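Local coordinates for Lysine/ornithine decarboxylase (Selenomonas ruminantium, PDB 5GJO), which decarboxylates L-lysine and L-ornithine with similar efficiency to cadaverine and putrescine, using pyridoxal 5'-phosphate as cofactor in a homodimer, at residues A[273-278]-A[282-287]; A[292-297]-A[329-334]. The protein carries 2 engineered substitutions. All blocks are in the same frame, centred on the assembly; numbering follows the deposited sequence.

Both contacts reach the same mixed beta sheet, away from the parallel strands of the pyridoxal-binding barrel, and lie about 14 Å apart, centre to centre. Contact 1 is a buried hairpin pairing of strands 266-276 and 283-286, dominated by backbone hydrogen bonds and edged by charges that reach the second subunit. Contact 2 is smaller and only partly buried: segment 292-297, which follows that hairpin in the chain, packs on strand 329-336 mainly through apolar and aromatic side chains. Strand 315-320 joins their strands, pairing with 283-286 and with 329-336. The contacts also touch directly, Leu286 CD1 packing 4.1 Å from Leu330 CD1.

Contact 1 (A[273-278]-A[282-287]); sequences IGTKTR and PWYILD
With chi1 at 60°, Ile273 carries CG1 between its own backbone N and carbonyl carbon, where it meets CG2 of Ile285 at 3.9 Å; that CG2 is anti to the backbone N of Ile285. The other branch, Ile273 CG2, rests against CB of Asp287. The backbone pairing here is irregular. Ile285 O takes a 2.8 Å hydrogen bond from Ile273 N and a weak one from Gly274 N, so two residues face one in a classic beta bulge. Regular antiparallel pairing then resumes: Ile285 N gives Gly274 O a 2.8 Å bond that is nearly straight at 177°, and Lys276 and Trp283 exchange N-H to O bonds in both directions. On their face of the sheet, the Lys276 chain runs obliquely past Trp283, CB and CD each 3.9 Å from Trp283 CB, while the indole leads away; a bend at chi4 ends the chain, and NZ makes a salt bridge with Asp117 of the second subunit. On the other face Thr275 CG2 sits at the edge of the Tyr284 ring, 3.8 Å from CD1 and in the ring plane, while the phenol OH is bonded to Leu339 N. Arg278 adds a salt bridge to Glu159 of the second subunit. This is a beta hairpin with a classic bulge, set at the dimer interface of a class-II decarboxylase.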
ATOM      1  N   ILE A 273      21.449   1.003  -3.815  1.00 13.28           N
ATOM      2  CA  ILE A 273      21.490   1.108  -5.274  1.00 14.36           C
ATOM      3  C   ILE A 273      22.005   2.466  -5.774  1.00 15.48           C
ATOM      4  O   ILE A 273      22.347   2.606  -6.957  1.00 16.86           O
ATOM      5  CB  ILE A 273      20.172   0.681  -5.990  1.00 15.19           C
ATOM      6  CG1 ILE A 273      18.986   1.512  -5.556  1.00 15.42           C
ATOM      7  CG2 ILE A 273      19.837  -0.781  -5.772  1.00 16.09           C
ATOM      8  CD1 ILE A 273      17.787   1.277  -6.429  1.00 15.57           C
ATOM      9  N   GLY A 274      22.019   3.452  -4.894  1.00 14.69           N
ATOM     10  CA  GLY A 274      22.568   4.768  -5.232  1.00 16.75           C
ATOM     11  C   GLY A 274      22.999   5.518  -3.994  1.00 15.06           C
ATOM     12  O   GLY A 274      22.488   5.283  -2.881  1.00 15.46           O
ATOM     13  N   THR A 275      23.985   6.400  -4.175  1.00 15.28           N
ATOM     14  CA  THR A 275      24.382   7.341  -3.162  1.00 15.11           C
ATOM     15  C   THR A 275      24.216   8.773  -3.682  1.00 16.04           C
ATOM     16  O   THR A 275      24.145   9.023  -4.913  1.00 15.74           O
ATOM     17  CB  THR A 275      25.831   7.192  -2.763  1.00 17.31           C
ATOM     18  OG1 THR A 275      26.685   7.427  -3.909  1.00 16.38           O
ATOM     19  CG2 THR A 275      26.109   5.750  -2.251  1.00 15.95           C
ATOM     20  N   LYS A 276      24.111   9.706  -2.748  1.00 16.77           N
ATOM     21  CA  LYS A 276      24.200  11.126  -3.028  1.00 16.85           C
ATOM     22  C   LYS A 276      25.121  11.705  -1.966  1.00 19.31           C
ATOM     23  O   LYS A 276      24.715  11.885  -0.853  1.00 21.52           O
ATOM     24  CB  LYS A 276      22.817  11.755  -2.980  1.00 17.73           C
ATOM     25  CG  LYS A 276      21.838  11.107  -3.933  1.00 18.72           C
ATOM     26  CD  LYS A 276      20.425  11.575  -3.730  1.00 21.33           C
ATOM     27  CE  LYS A 276      19.464  10.879  -4.674  1.00 24.28           C
ATOM     28  NZ  LYS A 276      19.947  10.670  -6.065  1.00 21.16           N
ATOM     29  N   THR A 277      26.363  11.973  -2.330  1.00 19.41           N
ATOM     30  CA  THR A 277      27.347  12.456  -1.364  1.00 20.66           C
ATOM     31  C   THR A 277      27.494  13.971  -1.297  1.00 24.14           C
ATOM     32  O   THR A 277      28.238  14.492  -0.454  1.00 22.28           O
ATOM     33  CB  THR A 277      28.732  11.855  -1.640  1.00 23.18           C
ATOM     34  OG1 THR A 277      29.131  12.208  -2.974  1.00 26.07           O
ATOM     35  CG2 THR A 277      28.710  10.332  -1.498  1.00 24.67           C
ATOM     36  N   ARG A 278      26.798  14.709  -2.160  1.00 19.05           N
ATOM     37  CA  ARG A 278      27.001  16.139  -2.208  1.00 25.22           C
ATOM     38  C   ARG A 278      26.525  16.768  -0.899  1.00 28.45           C
ATOM     39  O   ARG A 278      25.589  16.291  -0.252  1.00 29.02           O
ATOM     40  CB  ARG A 278      26.199  16.729  -3.403  1.00 23.26           C
ATOM     41  CG  ARG A 278      24.662  16.746  -3.244  1.00 23.57           C
ATOM     42  CD  ARG A 278      24.081  17.552  -4.416  1.00 25.03           C
ATOM     43  NE  ARG A 278      24.427  16.959  -5.691  1.00 22.86           N
ATOM     44  CZ  ARG A 278      23.713  16.007  -6.302  1.00 26.22           C
ATOM     45  NH1 ARG A 278      24.075  15.516  -7.489  1.00 23.48           N
ATOM     46  NH2 ARG A 278      22.648  15.494  -5.709  1.00 24.50           N
ATOM     47  N   PRO A 282      24.795  12.680   3.675  1.00 18.40           N
ATOM     48  CA  PRO A 282      24.675  11.798   2.546  1.00 18.31           C
ATOM     49  C   PRO A 282      23.304  11.150   2.463  1.00 19.28           C
ATOM     50  O   PRO A 282      22.660  10.900   3.523  1.00 15.48           O
ATOM     51  CB  PRO A 282      25.694  10.714   2.813  1.00 21.87           C
ATOM     52  CG  PRO A 282      26.239  10.922   4.130  1.00 20.64           C
ATOM     53  CD  PRO A 282      25.671  12.168   4.707  1.00 20.21           C
ATOM     54  N   TRP A 283      22.900  10.785   1.253  1.00 18.41           N
ATOM     55  CA  TRP A 283      21.695   9.965   1.026  1.00 17.71           C
ATOM     56  C   TRP A 283      22.100   8.635   0.465  1.00 15.49           C
ATOM     57  O   TRP A 283      23.010   8.510  -0.381  1.00 15.70           O
ATOM     58  CB  TRP A 283      20.735  10.557   0.055  1.00 17.33           C
ATOM     59  CG  TRP A 283      19.952  11.738   0.516  1.00 17.36           C
ATOM     60  CD1 TRP A 283      20.438  12.878   1.112  1.00 18.69           C
ATOM     61  CD2 TRP A 283      18.532  11.947   0.381  1.00 16.78           C
ATOM     62  NE1 TRP A 283      19.391  13.736   1.417  1.00 17.44           N
ATOM     63  CE2 TRP A 283      18.234  13.219   0.909  1.00 16.59           C
ATOM     64  CE3 TRP A 283      17.488  11.186  -0.128  1.00 16.20           C
ATOM     65  CZ2 TRP A 283      16.920  13.699   0.998  1.00 17.15           C
ATOM     66  CZ3 TRP A 283      16.205  11.656  -0.020  1.00 16.46           C
ATOM     67  CH2 TRP A 283      15.928  12.926   0.495  1.00 16.29           C
ATOM     68  N   TYR A 284      21.375   7.623   0.879  1.00 14.33           N
ATOM     69  CA  TYR A 284      21.467   6.325   0.303  1.00 13.12           C
ATOM     70  C   TYR A 284      20.089   5.897  -0.180  1.00 13.64           C
ATOM     71  O   TYR A 284      19.119   5.959   0.587  1.00 15.27           O
ATOM     72  CB  TYR A 284      21.901   5.334   1.362  1.00 13.54           C
ATOM     73  CG  TYR A 284      23.211   5.773   1.960  1.00 14.01           C
ATOM     74  CD1 TYR A 284      24.345   5.742   1.169  1.00 16.15           C
ATOM     75  CD2 TYR A 284      23.307   6.225   3.260  1.00 15.78           C
ATOM     76  CE1 TYR A 284      25.552   6.184   1.651  1.00 16.97           C
ATOM     77  CE2 TYR A 284      24.558   6.604   3.805  1.00 16.70           C
ATOM     78  CZ  TYR A 284      25.650   6.608   2.959  1.00 16.77           C
ATOM     79  OH  TYR A 284      26.897   6.919   3.379  1.00 15.93           O
ATOM     80  N   ILE A 285      20.058   5.409  -1.418  1.00 13.42           N
ATOM     81  CA  ILE A 285      18.846   4.893  -2.029  1.00 14.30           C
ATOM     82  C   ILE A 285      18.872   3.386  -1.965  1.00 14.25           C
ATOM     83  O   ILE A 285      19.827   2.753  -2.412  1.00 13.47           O
ATOM     84  CB  ILE A 285      18.701   5.353  -3.503  1.00 14.63           C
ATOM     85  CG1 ILE A 285      18.652   6.873  -3.531  1.00 16.00           C
ATOM     86  CG2 ILE A 285      17.402   4.810  -4.084  1.00 15.19           C
ATOM     87  CD1 ILE A 285      17.647   7.499  -2.636  1.00 13.98           C
ATOM     88  N   LEU A 286      17.831   2.813  -1.333  1.00 14.03           N
ATOM     89  CA  LEU A 286      17.693   1.342  -1.192  1.00 13.73           C
ATOM     90  C   LEU A 286      16.769   0.738  -2.229  1.00 12.88           C
ATOM     91  O   LEU A 286      16.016   1.463  -2.789  1.00 12.46           O
ATOM     92  CB  LEU A 286      17.143   0.984   0.216  1.00 12.47           C
ATOM     93  CG  LEU A 286      17.975   1.601   1.370  1.00 12.26           C
ATOM     94  CD1 LEU A 286      17.324   1.213   2.682  1.00 12.96           C
ATOM     95  CD2 LEU A 286      19.387   1.073   1.289  1.00 14.57           C
ATOM     96  N   ASP A 287      16.869  -0.581  -2.475  1.00 12.61           N
ATOM     97  CA  ASP A 287      16.003  -1.254  -3.368  1.00 12.43           C
ATOM     98  C   ASP A 287      14.674  -1.733  -2.806  1.00 13.59           C
ATOM     99  O   ASP A 287      13.889  -2.329  -3.566  1.00 14.03           O
ATOM    100  CB  ASP A 287      16.705  -2.276  -4.260  1.00 14.39           C
ATOM    101  CG  ASP A 287      17.359  -3.438  -3.489  1.00 14.51           C
ATOM    102  OD1 ASP A 287      17.100  -3.654  -2.289  1.00 13.47           O
ATOM    103  OD2 ASP A 287      18.148  -4.187  -4.148  1.00 17.06           O
TER

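Contact 2 (A[292-297]-A[329-334])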
ATOM      1  N   GLY A 292       6.800  -0.745  -0.437  1.00 12.53           N
ATOM      2  CA  GLY A 292       6.973  -2.175  -0.160  1.00 13.52           C
ATOM      3  C   GLY A 292       6.906  -2.452   1.308  1.00 13.91           C
ATOM      4  O   GLY A 292       5.949  -2.071   1.947  1.00 12.63           O
ATOM      5  N   CYS A 293       7.900  -3.207   1.840  1.00 14.21           N
ATOM      6  CA  CYS A 293       7.925  -3.601   3.221  1.00 14.74           C
ATOM      7  C   CYS A 293       7.930  -2.424   4.220  1.00 14.16           C
ATOM      8  O   CYS A 293       7.370  -2.563   5.295  1.00 15.51           O
ATOM      9  CB  CYS A 293       9.090  -4.534   3.555  1.00 15.77           C
ATOM     10  SG  CYS A 293       8.758  -6.084   2.665  1.00 18.69           S
ATOM     11  N   PHE A 294       8.410  -1.272   3.817  1.00 11.96           N
ATOM     12  CA  PHE A 294       8.392  -0.111   4.703  1.00 11.47           C
ATOM     13  C   PHE A 294       7.076   0.619   4.679  1.00 12.42           C
ATOM     14  O   PHE A 294       6.960   1.686   5.291  1.00 11.67           O
ATOM     15  CB  PHE A 294       9.521   0.875   4.373  1.00 12.63           C
ATOM     16  CG  PHE A 294      10.909   0.348   4.595  1.00 11.98           C
ATOM     17  CD1 PHE A 294      11.479   0.470   5.839  1.00 12.17           C
ATOM     18  CD2 PHE A 294      11.676  -0.111   3.524  1.00 13.36           C
ATOM     19  CE1 PHE A 294      12.795   0.059   6.037  1.00 12.66           C
ATOM     20  CE2 PHE A 294      13.014  -0.507   3.732  1.00 13.30           C
ATOM     21  CZ  PHE A 294      13.530  -0.428   4.990  1.00 13.26           C
ATOM     22  N   SER A 295       6.053   0.069   4.002  1.00 12.30           N
ATOM     23  CA  SER A 295       4.693   0.629   4.067  1.00 12.59           C
ATOM     24  C   SER A 295       4.116   0.744   5.449  1.00 12.85           C
ATOM     25  O   SER A 295       3.288   1.637   5.687  1.00 12.74           O
ATOM     26  CB  SER A 295       3.715  -0.236   3.195  1.00 12.24           C
ATOM     27  OG  SER A 295       3.775  -1.625   3.627  1.00 13.31           O
ATOM     28  N   GLY A 296       4.608  -0.053   6.423  1.00 12.39           N
ATOM     29  CA  GLY A 296       4.260   0.109   7.814  1.00 13.80           C
ATOM     30  C   GLY A 296       4.583   1.496   8.406  1.00 13.11           C
ATOM     31  O   GLY A 296       3.946   1.919   9.357  1.00 12.10           O
ATOM     32  N   ILE A 297       5.544   2.205   7.815  1.00 13.61           N
ATOM     33  CA  ILE A 297       5.774   3.607   8.185  1.00 13.06           C
ATOM     34  C   ILE A 297       4.495   4.361   8.066  1.00 15.33           C
ATOM     35  O   ILE A 297       4.183   5.237   8.909  1.00 16.18           O
ATOM     36  CB  ILE A 297       6.903   4.248   7.324  1.00 15.03           C
ATOM     37  CG1 ILE A 297       8.225   3.585   7.696  1.00 14.46           C
ATOM     38  CG2 ILE A 297       6.976   5.728   7.576  1.00 16.09           C
ATOM     39  CD1 ILE A 297       9.375   4.072   6.824  1.00 16.68           C
ATOM     40  N   VAL A 329      10.838   8.412   1.539  1.00 12.77           N
ATOM     41  CA  VAL A 329      11.997   8.670   2.379  1.00 13.23           C
ATOM     42  C   VAL A 329      11.784   7.905   3.672  1.00 13.80           C
ATOM     43  O   VAL A 329      10.758   8.055   4.305  1.00 13.80           O
ATOM     44  CB  VAL A 329      12.173  10.170   2.696  1.00 15.32           C
ATOM     45  CG1 VAL A 329      13.397  10.391   3.557  1.00 15.47           C
ATOM     46  CG2 VAL A 329      12.271  10.988   1.421  1.00 15.49           C
ATOM     47  N   LEU A 330      12.765   7.094   4.046  1.00 12.13           N
ATOM     48  CA  LEU A 330      12.549   6.096   5.084  1.00 11.97           C
ATOM     49  C   LEU A 330      13.135   6.586   6.443  1.00 14.49           C
ATOM     50  O   LEU A 330      12.513   6.373   7.502  1.00 14.79           O
ATOM     51  CB  LEU A 330      13.285   4.857   4.664  1.00 11.58           C
ATOM     52  CG  LEU A 330      12.930   4.351   3.263  1.00 12.42           C
ATOM     53  CD1 LEU A 330      13.727   3.134   2.883  1.00 13.15           C
ATOM     54  CD2 LEU A 330      11.439   4.096   3.201  1.00 12.82           C
ATOM     55  N   TYR A 331      14.351   7.104   6.405  1.00 14.04           N
ATOM     56  CA  TYR A 331      15.048   7.607   7.622  1.00 14.71           C
ATOM     57  C   TYR A 331      15.759   8.898   7.262  1.00 14.93           C
ATOM     58  O   TYR A 331      16.327   9.004   6.175  1.00 13.94           O
ATOM     59  CB  TYR A 331      16.053   6.621   8.131  1.00 14.51           C
ATOM     60  CG  TYR A 331      15.578   5.265   8.474  1.00 14.42           C
ATOM     61  CD1 TYR A 331      15.467   4.275   7.468  1.00 14.14           C
ATOM     62  CD2 TYR A 331      15.227   4.917   9.763  1.00 17.50           C
ATOM     63  CE1 TYR A 331      15.065   2.978   7.758  1.00 14.41           C
ATOM     64  CE2 TYR A 331      14.796   3.606  10.062  1.00 15.90           C
ATOM     65  CZ  TYR A 331      14.670   2.668   9.022  1.00 15.53           C
ATOM     66  OH  TYR A 331      14.267   1.386   9.227  1.00 15.37           O
ATOM     67  N   ARG A 332      15.772   9.833   8.239  1.00 15.96           N
ATOM     68  CA  ARG A 332      16.537  11.097   8.144  1.00 17.32           C
ATOM     69  C   ARG A 332      17.401  11.250   9.402  1.00 18.03           C
ATOM     70  O   ARG A 332      17.056  10.728  10.490  1.00 18.91           O
ATOM     71  CB  ARG A 332      15.563  12.272   8.036  1.00 19.50           C
ATOM     72  CG  ARG A 332      14.764  12.277   6.748  1.00 23.25           C
ATOM     73  CD  ARG A 332      13.806  13.464   6.757  1.00 24.37           C
ATOM     74  NE  ARG A 332      13.145  13.685   5.431  1.00 27.50           N
ATOM     75  CZ  ARG A 332      11.923  13.229   5.155  1.00 27.73           C
ATOM     76  NH1 ARG A 332      11.218  12.486   6.049  1.00 29.33           N
ATOM     77  NH2 ARG A 332      11.377  13.459   3.973  1.00 26.80           N
ATOM     78  N   ASP A 333      18.575  11.829   9.229  1.00 18.29           N
ATOM     79  CA  ASP A 333      19.512  12.083  10.374  1.00 19.73           C
ATOM     80  C   ASP A 333      19.850  10.820  11.101  1.00 20.03           C
ATOM     81  O   ASP A 333      19.985  10.779  12.294  1.00 21.19           O
ATOM     82  CB  ASP A 333      18.955  13.165  11.271  1.00 22.57           C
ATOM     83  CG  ASP A 333      18.591  14.403  10.502  1.00 26.16           C
ATOM     84  OD1 ASP A 333      19.447  15.032   9.923  1.00 28.45           O
ATOM     85  OD2 ASP A 333      17.425  14.769  10.444  1.00 33.95           O
ATOM     86  N   PHE A 334      20.037   9.749  10.335  1.00 17.86           N
ATOM     87  CA  PHE A 334      20.310   8.418  10.877  1.00 16.59           C
ATOM     88  C   PHE A 334      21.812   8.240  10.897  1.00 16.87           C
ATOM     89  O   PHE A 334      22.462   8.404   9.878  1.00 15.33           O
ATOM     90  CB  PHE A 334      19.623   7.339   9.972  1.00 16.95           C
ATOM     91  CG  PHE A 334      19.819   5.929  10.462  1.00 15.42           C
ATOM     92  CD1 PHE A 334      21.016   5.258  10.221  1.00 16.77           C
ATOM     93  CD2 PHE A 334      18.856   5.365  11.298  1.00 18.07           C
ATOM     94  CE1 PHE A 334      21.225   3.965  10.720  1.00 18.24           C
ATOM     95  CE2 PHE A 334      19.039   4.044  11.786  1.00 18.83           C
ATOM     96  CZ  PHE A 334      20.217   3.385  11.498  1.00 18.53           C
TER
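Phe294 and Leu330 form the tight part of this contact. Leu330 lays CD1 over one face of the Phe294 ring, 4.0 Å from the centroid and 18° off the normal, a CH-pi contact displaced toward the rim beside CE2. Its second methyl, CD2, reaches back to Phe294 CB at 3.9 Å, so both methyls lie over the same face, CD1 above the outer part of the ring and CD2 nearer CG and CB. Tyr331 crosses Phe294 at about a right angle and brings OH to the ring edge, 3.8 Å from CE1; that hydroxyl is hydrogen-bonded to Tyr304 O, which anchors the phenol end. Met350 also packs on Phe294. The looser side is at Ile297, which is partly exposed, as is Leu330. An extended chi2 of 176° sends CD1 out to Leu330, where it lies 3.9 Å from the carbonyl O and 4.2 Å from CD2. Leu330 and Tyr331 both face Phe319 in a classic beta bulge. The arrangement is apolar packing of segment 292-297, whose Ile297 is on helix 296-299, against a bulged strand of the mixed sheet.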